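Local coordinates for retinoic acid receptor (Platynereis dumerilii, PDB 6EU9), which binds all-trans retinoic acid through a nuclear-receptor ligand-binding domain and probably regulates transcription in response to it, consistent with a low-affinity retinoid sensor, at residues E10-I15 with L178-H183; P69-L74 with I80-A85; A86-I91 with K212-V217; S152-I157 with L201-L206. One frame throughout, in Å; residues are numbered along the deposited sequence.

Contact 1: residues E10-I15 with L178-H183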
# COMPACT_ATOMS: atom_id res chain seq x y z
N GLU A 10 -15.95 19.07 -9.84
CA GLU A 10 -15.70 17.73 -10.30
C GLU A 10 -15.19 16.88 -9.14
O GLU A 10 -15.58 15.73 -8.99
CB GLU A 10 -14.65 17.75 -11.41
CG GLU A 10 -14.69 16.71 -12.52
CD GLU A 10 -13.69 17.02 -13.67
OE1 GLU A 10 -14.15 17.51 -14.77
OE2 GLU A 10 -12.42 16.77 -13.54
N MET A 11 -14.30 17.46 -8.34
CA MET A 11 -13.61 16.81 -7.26
C MET A 11 -14.57 16.45 -6.17
O MET A 11 -14.56 15.34 -5.63
CB MET A 11 -12.55 17.71 -6.70
CG MET A 11 -11.46 16.93 -6.01
SD MET A 11 -10.44 18.16 -5.18
CE MET A 11 -9.07 18.38 -6.37
N VAL A 12 -15.46 17.36 -5.84
CA VAL A 12 -16.52 17.04 -4.92
C VAL A 12 -17.25 15.80 -5.39
O VAL A 12 -17.32 14.83 -4.66
CB VAL A 12 -17.45 18.19 -4.70
CG1 VAL A 12 -18.52 17.75 -3.74
CG2 VAL A 12 -16.67 19.38 -4.16
N GLU A 13 -17.66 15.80 -6.65
CA GLU A 13 -18.48 14.71 -7.18
C GLU A 13 -17.76 13.37 -7.12
O GLU A 13 -18.32 12.36 -6.80
CB GLU A 13 -19.03 15.03 -8.56
CG GLU A 13 -20.06 16.14 -8.55
CD GLU A 13 -20.70 16.37 -9.92
OE1 GLU A 13 -21.28 15.36 -10.40
OE2 GLU A 13 -20.64 17.52 -10.52
N LYS A 14 -16.50 13.39 -7.43
CA LYS A 14 -15.64 12.22 -7.38
C LYS A 14 -15.53 11.71 -5.95
O LYS A 14 -15.66 10.52 -5.72
CB LYS A 14 -14.23 12.51 -7.96
CG LYS A 14 -14.09 12.18 -9.42
CD LYS A 14 -13.09 13.17 -9.99
CE LYS A 14 -12.97 13.06 -11.52
NZ LYS A 14 -11.75 13.84 -11.93
N ILE A 15 -15.21 12.61 -5.02
CA ILE A 15 -14.96 12.18 -3.65
C ILE A 15 -16.29 11.71 -3.07
O ILE A 15 -16.35 10.67 -2.43
CB ILE A 15 -14.35 13.26 -2.73
CG1 ILE A 15 -13.36 14.19 -3.43
CG2 ILE A 15 -13.79 12.62 -1.51
CD1 ILE A 15 -11.92 13.86 -3.46
N LEU A 178 -7.98 20.45 0.28
CA LEU A 178 -8.16 21.45 1.27
C LEU A 178 -8.75 22.72 0.71
O LEU A 178 -9.70 23.28 1.26
CB LEU A 178 -6.83 21.75 1.93
CG LEU A 178 -6.36 20.59 2.80
CD1 LEU A 178 -4.85 20.65 3.04
CD2 LEU A 178 -7.25 20.60 4.08
N GLU A 179 -8.22 23.18 -0.42
CA GLU A 179 -8.73 24.39 -1.04
C GLU A 179 -10.18 24.17 -1.49
O GLU A 179 -11.04 25.01 -1.31
CB GLU A 179 -7.80 24.82 -2.15
CG GLU A 179 -7.95 26.27 -2.50
CD GLU A 179 -7.63 27.27 -1.39
OE1 GLU A 179 -7.14 26.85 -0.28
OE2 GLU A 179 -7.85 28.48 -1.64
N THR A 180 -10.41 22.98 -2.03
CA THR A 180 -11.73 22.59 -2.51
C THR A 180 -12.71 22.51 -1.39
O THR A 180 -13.86 22.95 -1.56
CB THR A 180 -11.68 21.22 -3.17
OG1 THR A 180 -10.63 21.28 -4.12
CG2 THR A 180 -12.92 20.95 -3.84
N LEU A 181 -12.33 21.88 -0.26
CA LEU A 181 -13.20 21.83 0.90
C LEU A 181 -13.57 23.25 1.37
O LEU A 181 -14.73 23.49 1.58
CB LEU A 181 -12.64 20.97 2.03
CG LEU A 181 -13.49 21.00 3.34
CD1 LEU A 181 -14.86 20.30 3.21
CD2 LEU A 181 -12.64 20.39 4.46
N LYS A 182 -12.58 24.15 1.33
CA LYS A 182 -12.80 25.53 1.73
C LYS A 182 -13.87 26.23 0.93
O LYS A 182 -14.75 26.88 1.48
CB LYS A 182 -11.51 26.35 1.71
CG LYS A 182 -11.72 27.85 1.98
CD LYS A 182 -10.51 28.65 2.38
CE LYS A 182 -9.43 28.54 1.35
NZ LYS A 182 -8.08 29.09 1.70
N HIS A 183 -13.75 26.15 -0.37
CA HIS A 183 -14.66 26.81 -1.30
C HIS A 183 -16.01 26.17 -1.17
O HIS A 183 -17.00 26.85 -1.23
CB HIS A 183 -14.12 26.67 -2.74
CG HIS A 183 -12.83 27.39 -2.96
ND1 HIS A 183 -11.92 27.02 -3.93
CD2 HIS A 183 -12.30 28.48 -2.35
CE1 HIS A 183 -10.89 27.84 -3.91
NE2 HIS A 183 -11.09 28.73 -2.95

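Contact 2: residues P69-L74 with I80-A85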
# COMPACT_ATOMS: atom_id res chain seq x y z
N PRO A 69 -9.50 9.67 -6.36
CA PRO A 69 -8.45 10.42 -7.04
C PRO A 69 -7.19 10.46 -6.23
O PRO A 69 -7.24 10.47 -4.98
CB PRO A 69 -9.05 11.83 -7.15
CG PRO A 69 -10.52 11.63 -7.14
CD PRO A 69 -10.84 10.28 -6.59
N VAL A 70 -6.06 10.45 -6.94
CA VAL A 70 -4.75 10.82 -6.39
C VAL A 70 -4.16 9.80 -5.45
O VAL A 70 -2.95 9.55 -5.50
CB VAL A 70 -4.65 12.25 -5.76
CG1 VAL A 70 -4.32 13.27 -6.82
CG2 VAL A 70 -5.86 12.69 -4.96
N PHE A 71 -4.97 9.20 -4.59
CA PHE A 71 -4.45 8.28 -3.59
C PHE A 71 -3.67 7.12 -4.24
O PHE A 71 -2.66 6.73 -3.80
CB PHE A 71 -5.58 7.76 -2.61
CG PHE A 71 -5.11 6.68 -1.67
CD1 PHE A 71 -4.31 7.00 -0.56
CD2 PHE A 71 -5.40 5.33 -1.91
CE1 PHE A 71 -3.79 5.97 0.25
CE2 PHE A 71 -4.90 4.32 -1.08
CZ PHE A 71 -4.12 4.64 0.01
N THR A 72 -4.27 6.61 -5.28
CA THR A 72 -3.72 5.62 -6.19
C THR A 72 -2.41 6.03 -6.85
O THR A 72 -1.60 5.17 -7.15
CB THR A 72 -4.79 5.27 -7.25
OG1 THR A 72 -5.61 6.44 -7.59
CG2 THR A 72 -5.70 4.18 -6.61
N GLN A 73 -2.19 7.30 -7.04
CA GLN A 73 -0.93 7.81 -7.62
C GLN A 73 0.30 7.49 -6.81
O GLN A 73 1.34 7.38 -7.39
CB GLN A 73 -0.90 9.31 -7.80
CG GLN A 73 -2.16 9.90 -8.36
CD GLN A 73 -1.90 10.84 -9.46
OE1 GLN A 73 -0.75 11.23 -9.76
NE2 GLN A 73 -2.96 11.19 -10.13
N LEU A 74 0.19 7.34 -5.49
CA LEU A 74 1.39 7.35 -4.64
C LEU A 74 1.88 5.94 -4.53
O LEU A 74 1.15 5.03 -4.94
CB LEU A 74 1.05 7.85 -3.24
CG LEU A 74 0.05 8.97 -3.14
CD1 LEU A 74 -0.97 8.49 -2.12
CD2 LEU A 74 0.73 10.27 -2.86
N ILE A 80 -0.31 2.08 1.92
CA ILE A 80 -0.46 1.19 3.05
C ILE A 80 -0.28 1.93 4.36
O ILE A 80 -1.08 1.80 5.26
CB ILE A 80 0.47 -0.04 2.95
CG1 ILE A 80 -0.05 -0.94 1.82
CG2 ILE A 80 0.48 -0.92 4.19
CD1 ILE A 80 0.86 -2.09 1.47
N THR A 81 0.80 2.70 4.45
CA THR A 81 1.12 3.53 5.60
C THR A 81 -0.01 4.46 5.95
O THR A 81 -0.39 4.45 7.10
CB THR A 81 2.39 4.34 5.31
OG1 THR A 81 3.37 3.45 4.78
CG2 THR A 81 2.93 5.02 6.50
N LEU A 82 -0.56 5.16 4.96
CA LEU A 82 -1.62 6.16 5.20
C LEU A 82 -2.90 5.51 5.57
O LEU A 82 -3.60 6.02 6.39
CB LEU A 82 -1.86 7.07 3.99
CG LEU A 82 -0.74 8.00 3.54
CD1 LEU A 82 -1.20 8.68 2.29
CD2 LEU A 82 -0.45 9.06 4.59
N LEU A 83 -3.19 4.37 4.97
CA LEU A 83 -4.42 3.63 5.26
C LEU A 83 -4.40 3.09 6.68
O LEU A 83 -5.45 3.17 7.38
CB LEU A 83 -4.64 2.50 4.29
CG LEU A 83 -5.59 2.81 3.13
CD1 LEU A 83 -5.49 1.67 2.12
CD2 LEU A 83 -7.00 2.97 3.70
N LYS A 84 -3.23 2.52 7.10
CA LYS A 84 -3.16 2.03 8.45
C LYS A 84 -3.38 3.15 9.44
O LYS A 84 -4.17 3.04 10.38
CB LYS A 84 -1.83 1.34 8.68
CG LYS A 84 -1.97 -0.19 8.60
CD LYS A 84 -0.90 -0.84 7.77
CE LYS A 84 0.35 -1.23 8.55
NZ LYS A 84 0.29 -2.71 8.78
N ALA A 85 -2.70 4.27 9.19
CA ALA A 85 -2.71 5.45 10.04
C ALA A 85 -4.09 6.09 10.15
O ALA A 85 -4.43 6.53 11.21
CB ALA A 85 -1.71 6.44 9.48

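Contact 3: residues A86-I91 with K212-V217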
# COMPACT_ATOMS: atom_id res chain seq x y z
N ALA A 86 -4.89 6.01 9.09
CA ALA A 86 -6.10 6.86 8.98
C ALA A 86 -7.36 6.07 9.19
O ALA A 86 -8.45 6.62 9.24
CB ALA A 86 -6.16 7.51 7.60
N CYS A 87 -7.24 4.77 9.29
CA CYS A 87 -8.35 3.87 9.23
C CYS A 87 -9.35 4.14 10.37
O CYS A 87 -10.56 4.12 10.13
CB CYS A 87 -7.78 2.48 9.38
SG CYS A 87 -9.03 1.23 9.22
N LEU A 88 -8.86 4.33 11.60
CA LEU A 88 -9.71 4.52 12.70
C LEU A 88 -10.38 5.87 12.72
O LEU A 88 -11.59 6.02 13.02
CB LEU A 88 -8.94 4.38 14.02
CG LEU A 88 -9.09 3.19 14.85
CD1 LEU A 88 -8.56 3.64 16.20
CD2 LEU A 88 -10.54 2.85 15.02
N GLU A 89 -9.63 6.90 12.32
CA GLU A 89 -10.21 8.23 12.14
C GLU A 89 -11.34 8.19 11.15
O GLU A 89 -12.37 8.72 11.47
CB GLU A 89 -9.13 9.16 11.65
CG GLU A 89 -8.05 9.60 12.61
CD GLU A 89 -6.72 9.87 11.92
OE1 GLU A 89 -6.75 10.26 10.71
OE2 GLU A 89 -5.64 9.65 12.52
N ILE A 90 -11.19 7.54 9.99
CA ILE A 90 -12.25 7.57 8.97
C ILE A 90 -13.50 6.82 9.49
O ILE A 90 -14.62 7.24 9.28
CB ILE A 90 -11.76 7.04 7.61
CG1 ILE A 90 -10.68 7.98 7.09
CG2 ILE A 90 -12.84 6.97 6.56
CD1 ILE A 90 -9.80 7.50 5.94
N ILE A 91 -13.30 5.70 10.15
CA ILE A 91 -14.40 4.90 10.70
C ILE A 91 -15.15 5.66 11.77
O ILE A 91 -16.37 5.59 11.83
CB ILE A 91 -13.82 3.57 11.29
CG1 ILE A 91 -13.69 2.55 10.19
CG2 ILE A 91 -14.55 3.02 12.53
CD1 ILE A 91 -12.90 1.35 10.61
N LYS A 212 -7.33 7.37 21.43
CA LYS A 212 -8.00 6.69 22.47
C LYS A 212 -8.66 5.45 21.92
O LYS A 212 -8.67 4.39 22.56
CB LYS A 212 -9.03 7.60 23.14
CG LYS A 212 -8.45 8.67 24.04
CD LYS A 212 -9.50 9.72 24.41
CE LYS A 212 -8.87 10.84 25.21
NZ LYS A 212 -9.13 12.10 24.45
N GLY A 213 -9.23 5.56 20.72
CA GLY A 213 -9.91 4.42 20.09
C GLY A 213 -9.03 3.18 19.98
O GLY A 213 -9.47 2.10 20.36
N ALA A 214 -7.77 3.45 19.61
CA ALA A 214 -6.81 2.39 19.33
C ALA A 214 -6.51 1.62 20.59
O ALA A 214 -6.42 0.41 20.56
CB ALA A 214 -5.52 2.96 18.70
N GLU A 215 -6.44 2.35 21.71
CA GLU A 215 -6.07 1.77 22.98
C GLU A 215 -7.11 0.73 23.29
O GLU A 215 -6.78 -0.39 23.70
CB GLU A 215 -6.08 2.77 24.09
CG GLU A 215 -5.15 3.93 24.02
CD GLU A 215 -5.65 5.08 24.90
OE1 GLU A 215 -6.82 5.13 25.47
OE2 GLU A 215 -4.85 6.00 25.06
N ARG A 216 -8.39 1.07 23.12
CA ARG A 216 -9.42 0.10 23.38
C ARG A 216 -9.39 -1.09 22.43
O ARG A 216 -9.59 -2.19 22.88
CB ARG A 216 -10.81 0.73 23.38
CG ARG A 216 -11.33 1.23 24.69
CD ARG A 216 -11.24 2.74 24.63
NE ARG A 216 -11.62 3.44 25.83
CZ ARG A 216 -10.88 4.37 26.44
NH1 ARG A 216 -9.69 4.73 25.99
NH2 ARG A 216 -11.32 4.95 27.55
N VAL A 217 -9.01 -0.87 21.19
CA VAL A 217 -9.01 -1.91 20.15
C VAL A 217 -8.00 -2.99 20.51
O VAL A 217 -8.28 -4.18 20.38
CB VAL A 217 -8.63 -1.33 18.74
CG1 VAL A 217 -8.75 -2.41 17.70
CG2 VAL A 217 -9.49 -0.19 18.34

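Contact 4: residues S152-I157 with L201-L206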
# COMPACT_ATOMS: atom_id res chain seq x y z
N SER A 152 -12.66 12.75 5.10
CA SER A 152 -12.05 11.42 5.11
C SER A 152 -10.81 11.36 4.25
O SER A 152 -9.80 10.85 4.69
CB SER A 152 -13.02 10.39 4.62
OG SER A 152 -14.32 10.64 5.23
N LEU A 153 -10.86 11.91 3.03
CA LEU A 153 -9.68 11.90 2.16
C LEU A 153 -8.58 12.74 2.74
O LEU A 153 -7.40 12.41 2.57
CB LEU A 153 -10.03 12.38 0.73
CG LEU A 153 -9.00 11.98 -0.38
CD1 LEU A 153 -8.92 10.48 -0.49
CD2 LEU A 153 -9.41 12.48 -1.71
N ILE A 154 -8.94 13.88 3.36
CA ILE A 154 -7.98 14.77 3.97
C ILE A 154 -7.27 14.07 5.11
O ILE A 154 -6.06 14.26 5.28
CB ILE A 154 -8.61 16.10 4.36
CG1 ILE A 154 -8.88 16.94 3.12
CG2 ILE A 154 -7.89 16.89 5.52
CD1 ILE A 154 -9.76 18.14 3.39
N CYS A 155 -8.02 13.25 5.84
CA CYS A 155 -7.44 12.40 6.88
C CYS A 155 -6.51 11.41 6.29
O CYS A 155 -5.38 11.29 6.73
CB CYS A 155 -8.50 11.56 7.60
SG CYS A 155 -9.35 12.46 8.85
N LEU A 156 -6.99 10.78 5.25
CA LEU A 156 -6.25 9.80 4.47
C LEU A 156 -5.03 10.39 3.92
O LEU A 156 -3.96 9.78 4.13
CB LEU A 156 -7.09 9.17 3.40
CG LEU A 156 -6.46 7.98 2.69
CD1 LEU A 156 -5.94 6.89 3.62
CD2 LEU A 156 -7.34 7.45 1.61
N ILE A 157 -5.14 11.50 3.22
CA ILE A 157 -3.97 12.08 2.55
C ILE A 157 -3.26 13.06 3.45
O ILE A 157 -3.40 14.25 3.29
CB ILE A 157 -4.22 12.55 1.09
CG1 ILE A 157 -4.86 11.36 0.34
CG2 ILE A 157 -2.88 12.87 0.41
CD1 ILE A 157 -4.89 11.47 -1.15
N LEU A 201 -10.34 22.01 12.68
CA LEU A 201 -10.12 21.68 14.10
C LEU A 201 -10.88 20.43 14.51
O LEU A 201 -10.43 19.76 15.38
CB LEU A 201 -10.47 22.83 14.97
CG LEU A 201 -9.64 24.10 14.81
CD1 LEU A 201 -10.16 25.16 15.74
CD2 LEU A 201 -8.24 23.76 15.14
N LYS A 202 -11.93 20.05 13.81
CA LYS A 202 -12.55 18.74 14.06
C LYS A 202 -11.63 17.61 13.68
O LYS A 202 -11.71 16.55 14.26
CB LYS A 202 -13.89 18.59 13.34
CG LYS A 202 -14.87 19.75 13.63
CD LYS A 202 -15.89 19.57 14.77
CE LYS A 202 -15.46 20.30 16.03
NZ LYS A 202 -16.34 19.84 17.16
N LEU A 203 -10.73 17.83 12.69
CA LEU A 203 -9.76 16.86 12.37
C LEU A 203 -8.81 16.65 13.54
O LEU A 203 -8.35 15.54 13.77
CB LEU A 203 -8.97 17.28 11.11
CG LEU A 203 -9.79 17.11 9.83
CD1 LEU A 203 -9.14 17.66 8.65
CD2 LEU A 203 -10.18 15.70 9.53
N THR A 204 -8.46 17.72 14.24
CA THR A 204 -7.60 17.65 15.40
C THR A 204 -8.29 16.94 16.59
O THR A 204 -7.64 16.13 17.26
CB THR A 204 -7.17 19.06 15.81
OG1 THR A 204 -6.45 19.65 14.71
CG2 THR A 204 -6.26 19.00 17.02
N ASP A 205 -9.57 17.19 16.79
CA ASP A 205 -10.38 16.35 17.64
C ASP A 205 -10.33 14.86 17.27
O ASP A 205 -10.17 14.01 18.10
CB ASP A 205 -11.83 16.80 17.43
CG ASP A 205 -12.54 17.16 18.64
OD1 ASP A 205 -12.74 16.35 19.55
OD2 ASP A 205 -12.88 18.34 18.59
N LEU A 206 -10.58 14.53 16.02
CA LEU A 206 -10.59 13.17 15.55
C LEU A 206 -9.22 12.40 15.76
O LEU A 206 -9.20 11.16 15.89
CB LEU A 206 -10.99 13.20 14.08
CG LEU A 206 -11.38 11.83 13.47
CD1 LEU A 206 -12.68 11.41 14.08
CD2 LEU A 206 -11.44 11.85 11.96

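Contact 1: residues E10-I15 with L178-H183
M11 and T180 face each other between helix 6-22 and helix 167-188, and their side chains cross obliquely. The thioether does the touching: M11 SD comes to 3.3 Å from T180 OG1 and also lies 3.9 Å from T180 CB, so the sulfur rests against the branch point of the threonine as well as its hydroxyl. M11 starts out extended, with CG anti to the backbone N (chi1 -156°), and bends only at its last torsion (chi3 -98°), which leaves CE beside the same oxygen at 4.0 Å from T180 OG1. The hydroxyl already has a mate, since it hydrogen-bonds to P176 O one turn back on its own helix, and M11 also packs on P176. V12 meets the other branch of T180. Their methyls, V12 CG2 and T180 CG2, are 4.1 Å apart, on side chains that run antiparallel alongside one another. This is helix-to-helix packing in the mainly alpha-helical sandwich of a nuclear-receptor ligand-binding domain, where the N-terminal helix is laid along the body of the domain. If T180 were an alanine, P176 O would probably lose its side-chain donor and a gap would open beside M11 SD and V12 CG2. V12 is enclosed by Y184 of helix 167-188 and M150 of helix 145-156, while H183 ND1 hydrogen-bonds to E8 OE2 on the N-terminal helix.

Contact 2: residues P69-L74 with I80-A85
F71 sends its ring from the loop after helix 47-66 toward helix 76-97, where it meets two neighbouring leucines. They touch different parts of it. L82 CD1 is at the ring edge, near the ring plane and 4.3 Å from F71 CE1. L83 CD1 comes to the far end of the ring from an oblique direction, 3.9 Å from F71 CZ, and the two side chains cross at about a right angle. L83 leaves its backbone across the line to the loop, yet the end of its side chain still arrives at the phenyl group. The ring gets there because F71 CG is anti to the backbone N (chi1 174°). L74 adds a smaller contact, its CD1 lying 4.4 Å from L82 CD1, so L82 is touched by both loop residues. The four residues belong to the signature sequence of nuclear-receptor ligand-binding domains, with F71 and L74 spaced F-x-x-L and L82 and L83 as its paired leucines. One step further out, the short 3-10 turn 71-73 sets the spacing of F71 and L74, and L74 O accepts a hydrogen bond from Q79 NE2, tying the loop to the helix start. L156 of helix 145-156 packs on F71, L82 and L83 alike, and V170 of helix 167-188 reaches L74 and L82. K84 NZ hydrogen-bonds to E234 O of the C-terminal helix, consistent with that helix lying near the coactivator groove of the family, while L231 of the second subunit packs on L83.

Contact 3: residues A86-I91 with K212-V217
Within 86-91, L88 makes the contact with G213, A214 and V217 of helix 195-222. Helices 76-97 and 195-222 are two long helices of the nuclear-receptor helical sandwich that meet here nearly crosswise, the axes of their short segments approaching to 10.4 Å at an angle of 106°. The first segment begins at A86, which turns inward to L156 of helix 145-156, and C87, on another side, packs on I58 of helix 47-66. At L88 the helix is kinked, as the N atoms of L88 and E89 lack the usual bond to the preceding turn. L88 points toward helix 195-222. With CD1 nearly anti to CA (chi2 -162°), that methyl extends over the G213-A214 peptide, 3.5 Å from A214 N and 3.8 Å from G213 C. Its flank is apolar, A214 CB lying 4.0 Å from L88 CD1. Since L88 also packs on S210, the side chain rests among S210, G213, A214 and V217, four residues on one face of the second helix. E89 follows with the polar chemistry of this part of the helix. Its carboxylate is bridged on one oxygen by R161 and on the other by R207, and R207 belongs to the same helix 195-222, so a charged tie runs beside the leucine contact. I90 and I91 go back to apolar neighbours, both packing on V61 of helix 47-66. At the crossing itself, the most distant of the leucine's partners is V217, whose CG2 stands 4.5 Å from L88 CD1.

Contact 4: residues S152-I157 with L201-L206
I154 and C155, at the end of helix 145-156, meet L203 and L206 of helix 195-222 inside the layered helical sandwich of the nuclear-receptor fold; helix 195-222 is the long helix that, in this family, usually supplies the main dimer surface. The axes of the two short segments approach to 11.3 Å and cross at -62°, and their backbones come nearest at C155 and L203. L203 works as a fork. One prong, CD1, meets I154 CG2 at 3.5 Å, while the other, CD2, lies 3.4 Å from C155 SG, so neighbouring residues of helix 145-156 each receive one methyl. I154 and L203 cross at about a right angle. With chi1 at -73°, I154 CG2 stands anti to the backbone N on the side of L203, while CG1, with CD1, turns toward L178 on helix 167-188. The thiol is shared, because one turn along the second helix L206 reaches the same sulfur. Behind the leucines, L206 is packed on F134 of helix 128-141 and on E89 and I92 of helix 76-97. The backbone of I154 is pinned too, its O accepting a hydrogen bond from Q174 NE2, just before I157 leaves helical geometry. On the L206 side, the closing approach is that of CD2, 3.8 Å from C155 SG.

Contacts 1, 2 and 4 are buried, whereas contact 3 is only partly buried, though it lies nearer the centre than contacts 1 and 2. Helix 76-97 serves contacts 2 and 3 in succession, and helix 195-222 serves 3 and 4. Contact 4 lies nearest the centre of the chain and touches all the others: I154 packs on L178 of contact 1, L156 on F71 and L82 of contact 2, and L206 on E89 of contact 3. Contacts 1 and 3 sit on opposite sides of that centre. The chemistry changes with place: thioether against hydroxyl in contact 1, phenyl against leucines in 2, one methyl over a peptide in 3, leucine methyls with a thiol in 4.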